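Local coordinates for protein maltose operon transcriptional repressor (Staphylococcus aureus subsp. aureus Mu50, PDB 3HCW) that probably represses transcription of the maltose operon as a LacI-type regulator, whose effector-binding region, crystallised here without the DNA-binding part, has the periplasmic-binding-protein fold, at residues L117-L122 and K147-G152; E133-T138 and I192-I197; N171-I176 and I207-Y212; L199-H204 and T224-D229; P239-D244 and L279-S284. All blocks are in the same frame, centred on the assembly; numbering follows the deposited sequence. Where two conformers were deposited one is given.

Contact 1: L117-L122 and K147-G152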
# COMPACT_ATOMS: atom_id res chain seq x y z
N LEU A 117 1.19 18.91 17.51
CA LEU A 117 0.01 19.64 17.07
C LEU A 117 -0.97 18.73 16.32
O LEU A 117 -2.18 18.74 16.60
CB LEU A 117 0.43 20.86 16.21
CG LEU A 117 -0.61 21.84 15.67
CD1 LEU A 117 -1.54 22.34 16.78
CD2 LEU A 117 0.09 23.00 15.00
N ALA A 118 -0.43 17.90 15.42
CA ALA A 118 -1.26 16.94 14.67
C ALA A 118 -2.08 16.07 15.60
O ALA A 118 -3.32 15.97 15.43
CB ALA A 118 -0.40 16.08 13.75
N SER A 119 -1.41 15.51 16.61
CA SER A 119 -2.09 14.66 17.60
C SER A 119 -3.05 15.44 18.47
O SER A 119 -4.15 14.95 18.77
CB SER A 119 -1.09 13.87 18.46
OG SER A 119 -0.06 14.68 18.98
N GLU A 120 -2.66 16.66 18.87
CA GLU A 120 -3.53 17.52 19.65
C GLU A 120 -4.80 17.86 18.88
O GLU A 120 -5.86 17.87 19.47
CB GLU A 120 -2.80 18.80 20.02
CG GLU A 120 -1.90 18.62 21.20
CD GLU A 120 -1.08 19.83 21.54
OE1 GLU A 120 -1.25 20.89 20.88
OE2 GLU A 120 -0.27 19.70 22.47
N ASN A 121 -4.67 18.15 17.59
CA ASN A 121 -5.80 18.39 16.71
C ASN A 121 -6.73 17.18 16.65
O ASN A 121 -7.96 17.33 16.71
CB ASN A 121 -5.34 18.75 15.30
CG ASN A 121 -4.73 20.11 15.22
OD1 ASN A 121 -4.96 20.95 16.08
ND2 ASN A 121 -3.91 20.34 14.19
N LEU A 122 -6.15 15.99 16.50
CA LEU A 122 -6.93 14.77 16.44
C LEU A 122 -7.60 14.47 17.77
O LEU A 122 -8.80 14.18 17.81
CB LEU A 122 -6.08 13.57 15.98
CG LEU A 122 -6.79 12.25 15.69
CD1 LEU A 122 -7.52 12.33 14.36
CD2 LEU A 122 -5.78 11.09 15.66
N LYS A 147 6.80 9.40 20.41
CA LYS A 147 6.90 10.29 21.58
C LYS A 147 6.11 11.59 21.40
O LYS A 147 5.42 12.04 22.31
CB LYS A 147 8.36 10.64 21.89
CG LYS A 147 9.23 9.50 22.40
CD LYS A 147 10.64 10.04 22.66
CE LYS A 147 11.48 9.09 23.51
NZ LYS A 147 11.96 7.91 22.76
N ASP A 148 6.23 12.20 20.22
CA ASP A 148 5.51 13.43 19.89
C ASP A 148 3.99 13.27 19.86
O ASP A 148 3.28 14.11 20.39
CB ASP A 148 5.97 13.96 18.54
CG ASP A 148 7.32 14.63 18.59
OD1 ASP A 148 7.71 15.20 17.55
OD2 ASP A 148 7.97 14.58 19.66
N ARG A 149 3.51 12.19 19.25
CA ARG A 149 2.06 11.94 19.14
C ARG A 149 1.44 11.52 20.47
O ARG A 149 0.32 11.93 20.79
CB ARG A 149 1.75 10.95 18.00
CG ARG A 149 2.02 11.54 16.60
CD ARG A 149 1.73 10.56 15.47
NE ARG A 149 2.19 11.09 14.18
CZ ARG A 149 2.35 10.37 13.07
NH1 ARG A 149 2.09 9.07 13.06
NH2 ARG A 149 2.80 10.95 11.96
N ILE A 150 2.16 10.72 21.26
CA ILE A 150 1.77 10.44 22.65
C ILE A 150 1.68 11.73 23.48
O ILE A 150 0.67 11.97 24.14
CB ILE A 150 2.70 9.35 23.31
CG1 ILE A 150 2.44 7.98 22.67
CG2 ILE A 150 2.47 9.26 24.83
CD1 ILE A 150 3.47 6.93 22.95
N GLN A 151 2.72 12.57 23.42
CA GLN A 151 2.72 13.85 24.15
C GLN A 151 1.51 14.76 23.82
O GLN A 151 0.90 15.33 24.72
CB GLN A 151 4.03 14.60 23.93
CG GLN A 151 4.15 15.92 24.73
CD GLN A 151 3.99 15.73 26.22
OE1 GLN A 151 4.88 15.18 26.89
NE2 GLN A 151 2.86 16.17 26.77
N GLY A 152 1.17 14.89 22.54
CA GLY A 152 0.03 15.71 22.14
C GLY A 152 -1.29 15.14 22.63
O GLY A 152 -2.22 15.89 22.95

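Contact 2: E133-T138 and I192-I197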
# COMPACT_ATOMS: atom_id res chain seq x y z
N GLU A 133 -13.50 8.46 28.03
CA GLU A 133 -12.20 7.81 28.19
C GLU A 133 -11.48 7.66 26.84
O GLU A 133 -12.11 7.41 25.82
CB GLU A 133 -12.40 6.45 28.87
CG GLU A 133 -11.21 5.97 29.71
CD GLU A 133 -10.43 4.83 29.06
OE1 GLU A 133 -11.06 3.81 28.68
OE2 GLU A 133 -9.19 4.94 28.95
N LEU A 134 -10.16 7.84 26.85
CA LEU A 134 -9.34 7.76 25.64
C LEU A 134 -8.25 6.69 25.73
O LEU A 134 -7.68 6.47 26.80
CB LEU A 134 -8.70 9.12 25.34
CG LEU A 134 -9.61 10.33 25.13
CD1 LEU A 134 -8.86 11.64 25.36
CD2 LEU A 134 -10.21 10.31 23.74
N ILE A 135 -7.98 6.04 24.60
CA ILE A 135 -6.92 5.03 24.48
C ILE A 135 -6.01 5.39 23.31
O ILE A 135 -6.49 5.61 22.19
CB ILE A 135 -7.50 3.60 24.28
CG1 ILE A 135 -8.47 3.23 25.41
CG2 ILE A 135 -6.38 2.56 24.18
CD1 ILE A 135 -9.67 2.38 24.96
N PHE A 136 -4.70 5.49 23.57
CA PHE A 136 -3.71 5.63 22.51
C PHE A 136 -2.94 4.33 22.34
O PHE A 136 -2.40 3.79 23.31
CB PHE A 136 -2.72 6.77 22.78
CG PHE A 136 -1.94 7.21 21.56
CD1 PHE A 136 -2.39 8.29 20.78
CD2 PHE A 136 -0.75 6.57 21.19
CE1 PHE A 136 -1.69 8.71 19.65
CE2 PHE A 136 -0.04 6.97 20.05
CZ PHE A 136 -0.50 8.05 19.28
N ILE A 137 -2.88 3.84 21.11
CA ILE A 137 -2.17 2.61 20.81
C ILE A 137 -0.93 2.90 19.97
O ILE A 137 -1.00 3.55 18.93
CB ILE A 137 -3.10 1.57 20.13
CG1 ILE A 137 -4.36 1.34 20.98
CG2 ILE A 137 -2.36 0.25 19.90
CD1 ILE A 137 -5.26 0.22 20.48
N THR A 138 0.23 2.45 20.45
CA THR A 138 1.49 2.71 19.77
C THR A 138 2.31 1.43 19.50
O THR A 138 1.99 0.35 20.00
CB THR A 138 2.33 3.80 20.51
OG1 THR A 138 3.39 4.25 19.66
CG2 THR A 138 2.90 3.28 21.84
N ILE A 192 -20.25 4.40 28.96
CA ILE A 192 -18.91 4.98 28.79
C ILE A 192 -18.58 5.22 27.31
O ILE A 192 -18.52 4.28 26.50
CB ILE A 192 -17.78 4.18 29.53
CG1 ILE A 192 -17.93 4.31 31.05
CG2 ILE A 192 -16.40 4.70 29.16
CD1 ILE A 192 -18.67 3.17 31.72
N LYS A 193 -18.38 6.48 26.96
CA LYS A 193 -18.06 6.86 25.59
C LYS A 193 -16.54 6.81 25.37
O LYS A 193 -15.78 7.55 26.02
CB LYS A 193 -18.66 8.23 25.25
CG LYS A 193 -20.15 8.37 25.65
CD LYS A 193 -20.92 9.37 24.80
CE LYS A 193 -20.76 10.81 25.30
NZ LYS A 193 -21.38 11.03 26.63
N GLN A 194 -16.09 5.91 24.50
CA GLN A 194 -14.64 5.73 24.27
C GLN A 194 -14.16 6.01 22.85
O GLN A 194 -14.92 5.94 21.89
CB GLN A 194 -14.19 4.35 24.72
CG GLN A 194 -13.86 4.27 26.19
CD GLN A 194 -14.16 2.92 26.79
OE1 GLN A 194 -15.22 2.34 26.55
NE2 GLN A 194 -13.23 2.41 27.59
N ALA A 195 -12.88 6.33 22.75
CA ALA A 195 -12.19 6.52 21.49
C ALA A 195 -10.84 5.82 21.52
O ALA A 195 -10.12 5.87 22.53
CB ALA A 195 -12.01 8.01 21.17
N ILE A 196 -10.52 5.15 20.42
CA ILE A 196 -9.21 4.52 20.24
C ILE A 196 -8.43 5.27 19.18
O ILE A 196 -8.90 5.41 18.03
CB ILE A 196 -9.33 3.03 19.85
CG1 ILE A 196 -9.97 2.23 20.98
CG2 ILE A 196 -7.95 2.46 19.49
CD1 ILE A 196 -10.52 0.87 20.55
N ILE A 197 -7.26 5.76 19.55
CA ILE A 197 -6.36 6.40 18.60
C ILE A 197 -5.09 5.57 18.41
O ILE A 197 -4.45 5.16 19.39
CB ILE A 197 -6.03 7.87 19.00
CG1 ILE A 197 -7.27 8.75 18.84
CG2 ILE A 197 -4.89 8.43 18.13
CD1 ILE A 197 -7.24 10.07 19.64

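Contact 3: N171-I176 and I207-Y212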
# COMPACT_ATOMS: atom_id res chain seq x y z
N ASN A 171 2.54 -5.52 16.15
CA ASN A 171 1.50 -5.78 15.15
C ASN A 171 0.89 -7.20 15.09
O ASN A 171 0.08 -7.49 14.21
CB ASN A 171 2.01 -5.38 13.75
CG ASN A 171 3.22 -6.22 13.29
OD1 ASN A 171 3.78 -7.01 14.06
ND2 ASN A 171 3.62 -6.04 12.03
N GLU A 172 1.31 -8.08 16.01
CA GLU A 172 0.85 -9.48 16.01
C GLU A 172 -0.62 -9.58 16.41
O GLU A 172 -1.02 -9.08 17.46
CB GLU A 172 1.70 -10.34 16.95
CG GLU A 172 3.22 -10.21 16.76
CD GLU A 172 4.02 -10.76 17.95
OE1 GLU A 172 3.89 -11.97 18.25
OE2 GLU A 172 4.79 -9.99 18.56
N ARG A 173 -1.41 -10.24 15.56
CA ARG A 173 -2.82 -10.54 15.77
C ARG A 173 -3.15 -11.01 17.18
O ARG A 173 -3.98 -10.41 17.86
CB ARG A 173 -3.25 -11.64 14.79
CG ARG A 173 -4.69 -12.09 14.94
CD ARG A 173 -5.43 -11.72 13.71
NE ARG A 173 -6.87 -11.65 13.90
CZ ARG A 173 -7.63 -10.77 13.26
NH1 ARG A 173 -7.07 -9.91 12.42
NH2 ARG A 173 -8.94 -10.75 13.46
N GLU A 174 -2.47 -12.08 17.61
CA GLU A 174 -2.62 -12.65 18.94
C GLU A 174 -2.41 -11.60 20.04
O GLU A 174 -3.20 -11.51 20.98
CB GLU A 174 -1.64 -13.82 19.13
CG GLU A 174 -1.77 -14.56 20.47
CD GLU A 174 -0.51 -15.35 20.83
OE1 GLU A 174 -0.21 -16.34 20.13
OE2 GLU A 174 0.17 -14.99 21.82
N VAL A 175 -1.36 -10.79 19.88
CA VAL A 175 -1.00 -9.79 20.89
C VAL A 175 -2.04 -8.67 20.98
O VAL A 175 -2.46 -8.33 22.09
CB VAL A 175 0.42 -9.23 20.67
CG1 VAL A 175 0.81 -8.29 21.80
CG2 VAL A 175 1.43 -10.36 20.60
N ILE A 176 -2.47 -8.14 19.83
CA ILE A 176 -3.52 -7.12 19.77
C ILE A 176 -4.82 -7.67 20.37
O ILE A 176 -5.44 -7.01 21.21
CB ILE A 176 -3.85 -6.65 18.31
CG1 ILE A 176 -2.59 -6.24 17.51
CG2 ILE A 176 -4.91 -5.54 18.32
CD1 ILE A 176 -2.06 -4.87 17.76
N ILE A 207 -5.83 -3.21 14.28
CA ILE A 207 -6.76 -2.92 15.38
C ILE A 207 -8.22 -3.12 14.94
O ILE A 207 -8.98 -3.79 15.62
CB ILE A 207 -6.59 -1.48 15.97
CG1 ILE A 207 -5.12 -1.11 16.24
CG2 ILE A 207 -7.44 -1.30 17.23
CD1 ILE A 207 -4.41 -1.92 17.33
N LEU A 208 -8.60 -2.53 13.80
CA LEU A 208 -9.98 -2.61 13.29
C LEU A 208 -10.39 -4.06 13.03
O LEU A 208 -11.53 -4.43 13.24
CB LEU A 208 -10.16 -1.77 12.01
CG LEU A 208 -9.80 -0.28 12.12
CD1 LEU A 208 -9.80 0.41 10.76
CD2 LEU A 208 -10.68 0.45 13.10
N SER A 209 -9.42 -4.87 12.59
CA SER A 209 -9.63 -6.28 12.30
C SER A 209 -9.96 -7.05 13.56
O SER A 209 -10.88 -7.88 13.56
CB SER A 209 -8.40 -6.86 11.62
OG SER A 209 -8.66 -8.18 11.15
N VAL A 210 -9.24 -6.76 14.64
CA VAL A 210 -9.48 -7.40 15.93
C VAL A 210 -10.82 -6.92 16.50
O VAL A 210 -11.61 -7.72 17.00
CB VAL A 210 -8.27 -7.18 16.89
CG1 VAL A 210 -8.64 -7.47 18.34
CG2 VAL A 210 -7.07 -8.06 16.45
N LEU A 211 -11.08 -5.62 16.38
CA LEU A 211 -12.36 -5.02 16.80
C LEU A 211 -13.56 -5.63 16.06
O LEU A 211 -14.62 -5.81 16.65
CB LEU A 211 -12.33 -3.48 16.63
CG LEU A 211 -11.95 -2.53 17.77
CD1 LEU A 211 -11.00 -3.12 18.81
CD2 LEU A 211 -11.41 -1.23 17.22
N TYR A 212 -13.37 -5.96 14.79
CA TYR A 212 -14.38 -6.68 14.01
C TYR A 212 -14.62 -8.06 14.60
O TYR A 212 -15.77 -8.47 14.82
CB TYR A 212 -13.96 -6.79 12.54
CG TYR A 212 -15.07 -7.25 11.61
CD1 TYR A 212 -15.90 -6.32 10.98
CD2 TYR A 212 -15.30 -8.61 11.37
CE1 TYR A 212 -16.92 -6.72 10.12
CE2 TYR A 212 -16.34 -9.02 10.52
CZ TYR A 212 -17.13 -8.07 9.89
OH TYR A 212 -18.15 -8.47 9.04
O HOH W 1 -11.68 -9.89 12.06

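Contact 4: L199-H204 and T224-D229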
# COMPACT_ATOMS: atom_id res chain seq x y z
N LEU A 199 -1.25 5.20 16.55
CA LEU A 199 -0.05 5.86 16.03
C LEU A 199 0.00 6.07 14.50
O LEU A 199 0.45 7.11 14.03
CB LEU A 199 1.17 5.04 16.46
CG LEU A 199 2.54 5.59 16.05
CD1 LEU A 199 2.80 6.88 16.80
CD2 LEU A 199 3.65 4.59 16.30
N ASP A 200 -0.45 5.07 13.74
CA ASP A 200 -0.23 5.00 12.31
C ASP A 200 -1.28 4.08 11.70
O ASP A 200 -1.71 3.14 12.35
CB ASP A 200 1.18 4.45 12.02
CG ASP A 200 1.42 4.16 10.55
OD1 ASP A 200 1.42 5.12 9.76
OD2 ASP A 200 1.58 2.97 10.19
N ALA A 201 -1.66 4.36 10.46
CA ALA A 201 -2.72 3.65 9.75
C ALA A 201 -2.51 2.13 9.57
O ALA A 201 -3.46 1.37 9.63
CB ALA A 201 -2.94 4.30 8.39
N MET A 202 -1.26 1.71 9.36
CA MET A 202 -0.95 0.28 9.16
C MET A 202 -1.22 -0.52 10.43
O MET A 202 -1.86 -1.57 10.38
CB MET A 202 0.50 0.11 8.67
CG MET A 202 0.75 -1.19 7.88
SD MET A 202 -0.43 -1.56 6.53
CE MET A 202 -0.25 -0.11 5.51
N LEU A 203 -0.78 0.01 11.57
CA LEU A 203 -1.15 -0.56 12.87
C LEU A 203 -2.67 -0.47 13.13
O LEU A 203 -3.28 -1.43 13.59
CB LEU A 203 -0.36 0.13 14.00
CG LEU A 203 -0.68 -0.24 15.45
CD1 LEU A 203 -0.36 -1.71 15.67
CD2 LEU A 203 0.11 0.65 16.42
N HIS A 204 -3.27 0.68 12.82
CA HIS A 204 -4.72 0.89 12.98
C HIS A 204 -5.57 -0.15 12.25
O HIS A 204 -6.61 -0.55 12.77
CB HIS A 204 -5.10 2.28 12.48
CG HIS A 204 -6.44 2.75 12.94
ND1 HIS A 204 -6.71 3.07 14.26
CD2 HIS A 204 -7.57 3.03 12.25
CE1 HIS A 204 -7.96 3.50 14.36
NE2 HIS A 204 -8.50 3.47 13.16
N THR A 224 -13.00 5.70 16.47
CA THR A 224 -11.60 5.40 16.13
C THR A 224 -11.05 6.45 15.21
O THR A 224 -11.79 7.10 14.46
CB THR A 224 -11.40 3.98 15.51
OG1 THR A 224 -12.14 3.86 14.30
CG2 THR A 224 -11.86 2.87 16.48
N ALA A 225 -9.73 6.64 15.30
CA ALA A 225 -9.00 7.58 14.48
C ALA A 225 -7.51 7.22 14.48
O ALA A 225 -7.04 6.48 15.36
CB ALA A 225 -9.20 9.01 14.99
N THR A 226 -6.77 7.74 13.50
CA THR A 226 -5.34 7.44 13.37
C THR A 226 -4.57 8.54 12.62
O THR A 226 -5.11 9.62 12.39
CB THR A 226 -5.12 6.07 12.69
OG1 THR A 226 -3.72 5.75 12.68
CG2 THR A 226 -5.68 6.05 11.28
N PHE A 227 -3.32 8.25 12.27
CA PHE A 227 -2.46 9.17 11.52
C PHE A 227 -2.07 8.59 10.17
O PHE A 227 -2.09 7.37 10.00
CB PHE A 227 -1.19 9.50 12.31
CG PHE A 227 -1.45 10.17 13.62
CD1 PHE A 227 -1.33 11.55 13.76
CD2 PHE A 227 -1.79 9.40 14.74
CE1 PHE A 227 -1.55 12.15 14.99
CE2 PHE A 227 -2.00 9.99 15.97
CZ PHE A 227 -1.89 11.35 16.09
N ASN A 228 -1.59 9.44 9.32
CA ASN A 228 -1.56 9.15 7.94
C ASN A 228 -2.48 8.74 6.93
O ASN A 228 -2.45 7.66 6.44
CB ASN A 228 -0.16 9.09 7.39
CG ASN A 228 0.39 7.74 7.44
OD1 ASN A 228 0.75 7.15 6.43
ND2 ASN A 228 0.46 7.23 8.64
N ASP A 229 -3.31 9.69 6.60
CA ASP A 229 -4.41 9.46 5.66
C ASP A 229 -3.89 8.99 4.32
O ASP A 229 -2.96 9.57 3.77
CB ASP A 229 -5.22 10.73 5.46
CG ASP A 229 -6.50 10.48 4.68
OD1 ASP A 229 -7.15 9.44 4.92
OD2 ASP A 229 -6.87 11.32 3.83

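Contact 5: P239-D244 and L279-S284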
# COMPACT_ATOMS: atom_id res chain seq x y z
N PRO A 239 -14.84 3.82 7.26
CA PRO A 239 -13.91 4.89 6.90
C PRO A 239 -13.38 5.66 8.10
O PRO A 239 -14.14 5.99 9.01
CB PRO A 239 -14.76 5.80 6.01
CG PRO A 239 -15.61 4.81 5.28
CD PRO A 239 -16.02 3.83 6.37
N GLN A 240 -12.08 5.91 8.11
CA GLN A 240 -11.42 6.42 9.31
C GLN A 240 -11.09 7.90 9.28
O GLN A 240 -10.57 8.43 8.28
CB GLN A 240 -10.17 5.61 9.63
CG GLN A 240 -10.48 4.14 9.94
CD GLN A 240 -11.12 3.97 11.29
OE1 GLN A 240 -10.69 4.58 12.26
NE2 GLN A 240 -12.16 3.15 11.36
N THR A 241 -11.42 8.55 10.39
CA THR A 241 -10.97 9.90 10.68
C THR A 241 -9.46 9.82 10.91
O THR A 241 -8.96 8.95 11.64
CB THR A 241 -11.70 10.44 11.89
OG1 THR A 241 -13.08 10.64 11.55
CG2 THR A 241 -11.12 11.75 12.36
N CYS A 242 -8.75 10.73 10.25
CA CYS A 242 -7.30 10.74 10.34
C CYS A 242 -6.66 12.06 9.98
O CYS A 242 -7.28 12.95 9.39
CB CYS A 242 -6.66 9.60 9.53
SG CYS A 242 -7.45 9.26 7.98
N ILE A 243 -5.42 12.18 10.43
CA ILE A 243 -4.59 13.32 10.15
C ILE A 243 -3.79 13.03 8.89
O ILE A 243 -3.00 12.07 8.85
CB ILE A 243 -3.62 13.60 11.32
CG1 ILE A 243 -4.38 13.87 12.63
CG2 ILE A 243 -2.70 14.76 10.98
CD1 ILE A 243 -5.18 15.20 12.65
N ASP A 244 -3.99 13.85 7.86
CA ASP A 244 -3.20 13.79 6.64
C ASP A 244 -1.83 14.47 6.89
O ASP A 244 -1.77 15.66 7.16
CB ASP A 244 -3.97 14.48 5.52
CG ASP A 244 -3.26 14.43 4.18
OD1 ASP A 244 -2.21 13.76 4.06
OD2 ASP A 244 -3.78 15.06 3.23
N LEU A 279 -6.59 17.45 9.45
CA LEU A 279 -7.63 16.53 9.89
C LEU A 279 -8.64 16.29 8.77
O LEU A 279 -9.14 17.24 8.16
CB LEU A 279 -8.33 17.09 11.14
CG LEU A 279 -9.54 16.32 11.69
CD1 LEU A 279 -9.12 14.99 12.27
CD2 LEU A 279 -10.27 17.13 12.73
N LYS A 280 -8.90 15.01 8.49
CA LYS A 280 -9.95 14.56 7.58
C LYS A 280 -10.96 13.78 8.41
O LYS A 280 -10.67 12.66 8.85
CB LYS A 280 -9.39 13.65 6.48
CG LYS A 280 -8.26 14.21 5.61
CD LYS A 280 -8.81 14.89 4.35
CE LYS A 280 -7.75 15.01 3.26
NZ LYS A 280 -6.60 15.87 3.68
N ILE A 281 -12.15 14.36 8.62
CA ILE A 281 -13.20 13.73 9.43
C ILE A 281 -14.00 12.73 8.60
O ILE A 281 -14.47 13.05 7.51
CB ILE A 281 -14.15 14.78 10.03
CG1 ILE A 281 -13.35 15.80 10.84
CG2 ILE A 281 -15.24 14.11 10.89
CD1 ILE A 281 -14.12 17.07 11.23
N ARG A 282 -14.11 11.51 9.10
CA ARG A 282 -14.87 10.46 8.42
C ARG A 282 -15.85 9.80 9.39
O ARG A 282 -16.05 10.29 10.50
CB ARG A 282 -13.92 9.45 7.76
CG ARG A 282 -13.01 10.04 6.67
CD ARG A 282 -12.59 9.00 5.62
NE ARG A 282 -11.72 9.61 4.60
CZ ARG A 282 -10.40 9.76 4.73
NH1 ARG A 282 -9.78 9.32 5.83
NH2 ARG A 282 -9.70 10.35 3.77
N LYS A 283 -16.44 8.67 8.98
CA LYS A 283 -17.50 8.00 9.75
C LYS A 283 -17.07 7.54 11.17
O LYS A 283 -17.88 7.58 12.10
CB LYS A 283 -18.09 6.85 8.91
CG LYS A 283 -18.91 5.78 9.67
CD LYS A 283 -20.29 6.29 10.14
CE LYS A 283 -21.34 6.18 9.05
NZ LYS A 283 -22.65 6.75 9.49
N SER A 284 -15.80 7.18 11.33
CA SER A 284 -15.35 6.56 12.58
C SER A 284 -15.33 7.48 13.80
O SER A 284 -15.18 7.01 14.92
CB SER A 284 -13.99 5.90 12.39
OG SER A 284 -12.98 6.88 12.24

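Contact 1: L117-L122 and K147-G152
Ser119 of helix 115-129 stands against the backbone of helix 144-159 where Gly152 faces it. Its hydroxyl sits between its own backbone N and carbonyl carbon (chi1 49°), and in the conformer given OG lies 3.3 Å from Gly152 CA. Ser119 CB also packs 3.3 Å from Arg149 O, and Ser119 CB and Arg149 CB meet at 4.1 Å. The hydroxyl bonds the carbonyls of Asn115 and Ile116 in its own helix, and its approach to helix 144-159 is plain packing. The two helices flank the strand 133-139 that joins them in sequence, cover the same face of the mostly parallel sheet of this Rossmann-like lobe, and run side by side at 38° with axes only 7.4 Å apart. With no side chain on Gly152, its CA and O lie directly against Ser119 and Glu120. One residue on, Glu120 lays its methylene CG 3.3 Å from Gly152 O, and beyond CG the chain stays extended, with OE2 4.0 Å from Gly152 CA. No hydrogen bond spans the pair of segments. The guanidinium of Arg149 instead turns to Asn115 OD1 through NE and to a bound glycerol through NH1, while Asp148 makes a salt bridge with Lys99.

Contact 2: E133-T138 and I192-I197
Phe136 lays the CD1-CE1 side of its ring against Ile197, whose CG2 methyl is 3.6 Å from Phe136 CE1. With CG swung anti to the backbone N (chi1 -163°), the ring also brings one face under Ile197 O, offset toward the rim. On that same face of the sheet Leu134 CD2 reaches Ala195 CB at 3.9 Å. The opposite face carries Ile135 and Ile196, lying side by side and pointing the same way, and Ile137, whose CD1 meets Ile196 CG2 at 3.6 Å. At the start of the strand Glu133 and Gln194 cross on this face too: Gln194 NE2 donates to Glu133 OE1 over 2.8 Å, meeting it nearly along the C-O axis although the carboxylate and amide planes stand 62° apart. Glu133 is poorly ordered, so this clasp at the partly exposed end is probably less firm than the ladder beside it. The backbones form a parallel ladder in which Ile135 N donates to Ala195 O and Ile135 O accepts from Ile197 N, the latter bond 2.8 Å long and virtually straight at 179°. Ile137 N closes on Ile197 O at 2.7 Å, while the bond from Ala195 N to Glu133 O is weak. Strand 133-139 is paired on its other side with strand 163-169, and strand 194-198 on its far side with strand 222-227. Helices 115-129 and 144-159 cover the face of Leu134 and Phe136, where Phe153 meets the Phe136 ring, and helix 173-187 covers the other face through Met180 against Ile137 and Arg186 against Gln194.

Contact 3: N171-I176 and I207-Y212
Arg173 reaches from the first turn of helix 173-187 to Ser209 on helix 201-213, and its NH1 donates to Ser209 OG over 2.7 Å in an almost perfectly straight bond of 177°. The hydroxyl lies in the guanidinium plane, at the edge of the group. The second terminal nitrogen, NH2, makes a long, weak bond to Ser209 O, and a water bridges the same two groups: it accepts from Arg173 NH2 at 3.2 Å and donates to Ser209 O at 2.6 Å. A salt bridge from Arg173 NH2 to Glu213, one turn further along, gives the charge a carboxylate partner. What swings the arginine across is a chain that leaves anti to the backbone N (chi1 178°) and bends at chi2. Val210 CG2 then sits over the centre of one guanidinium face, 4.2 Å from Arg173 CZ, so one face is covered by a methyl while the edge is used for bonding. Behind this polar rim the packing is aliphatic. Ile176 CG2 touches both Val210 CG2 and Ile207 CD1 at 3.8 Å, crossing the Ile207 side chain at about a right angle. These two helices lie next to each other on one face of the sheet, and Met180, a turn along from Ile176, continues the layer against Val210 and Leu211. Pro239 of the second subunit packs on Arg173. With NH1 donating to it, the Ser209 hydroxyl is held as an acceptor within the lobe and donates to Ala236 O of the second subunit, which ties the helix pair to the dimer interface.

Contact 4: L199-H204 and T224-D229
The beta-alpha-beta unit of strand 194-198, helix 201-213 and strand 222-227 closes here, where the N-terminal turn of the helix lies against the end of the second strand, Asp200 beside Asn228 and His204 over Thr226. Asp200 is the N-cap: its OD2 takes the N-H of Met202 from well above the carboxylate plane. The other oxygen, OD1, accepts from Asn228 ND2 at 2.6 Å, with the carboxylate and amide nearly coplanar (17° apart); this holds for the conformer given and is doubtful otherwise. A weak bond of 3.1 Å runs from Ala201 N to Phe227 O. Further along the helix, chi1 of -163° sets His204 CG opposite the backbone N and lays the ring over Thr226, whose CB sits 3.8 Å from the ring centroid in a CH-pi contact. Thr224 CB comes to the ring edge, 3.7 Å from His204 CE1. Both ring nitrogens are engaged, ND1 with Ser198 OG and NE2 with Gln240 OE1, which also bonds Thr224 OG1; Thr226 OG1 donates to Ser198 O. Phe227 CD2 packs 3.3 Å from Leu199 O. A glycerol, probably from the crystallisation liquor, is hydrogen-bonded to Asp200 OD1 near the C-terminal strand ends, consistent with the ligand cleft of this fold. The helix start, joined by the Asn228 amide in the conformer given, should help stabilise the negative charge of the carboxylate.

Contact 5: P239-D244 and L279-S284
Arg282 NH1 donates to Gln240 O over 2.7 Å, close to the guanidinium plane, and in the conformer given Cys242 SG lies at the same edge, 3.2 Å from NH1. The arginine chain runs extended from CG to NE, so its methylenes slide past Gln240 O, and CD packs 3.9 Å from Pro239 CB. Next to it Thr241 is held at two points: its N donates to Ser284 OG at 2.9 Å, and its OG1 takes Arg282 N at 2.8 Å and also bonds Thr285 OG1. Strand 241-244 pairs antiparallel with the end of strand 272-280, the one antiparallel pairing in a sheet whose other neighbours run parallel. Cys242 and Lys280 form its hydrogen-bonded pair, with Lys280 N to Cys242 O at 2.8 Å; Ile243 and Leu279 form the non-hydrogen-bonded one, their CD1 methyls 4.0 Å apart. The salt bridge of Lys280 NZ to the anti lone pair of Asp244 OD2 spans 3.0 Å. A second shell fixes these groups. Asp229 takes a salt bridge from Arg282 NH1, Lys246 binds Asp244 OD2 as well, and Glu278 shares Lys280 NZ. Ser284 OG is tied to Thr224 O.

Contacts 2, 4 and 5 share one sheet, with strands 133-139, 194-198, 222-227, 241-244 and 272-280 in that order. Contact 1 covers one face, Leu122 packing on Ile197, Ile243 and Leu279 and Ile150 on Phe136; contact 3 covers the other, with Ile207 against Ile137. Contacts 3 and 4 share helix 201-213, its middle meeting a neighbouring helix and its start the strand ends. Contacts 1 to 4 are mostly buried, contact 5 only partly. The chemistry follows: close, bond-free helix packing in contact 1, a backbone ladder in contact 2, a helix N-cap and the CH-pi contact of His204 with Thr226 in contact 4, charged and hydroxyl pairs in contact 5, and in contact 3 an arginine beside the second subunit.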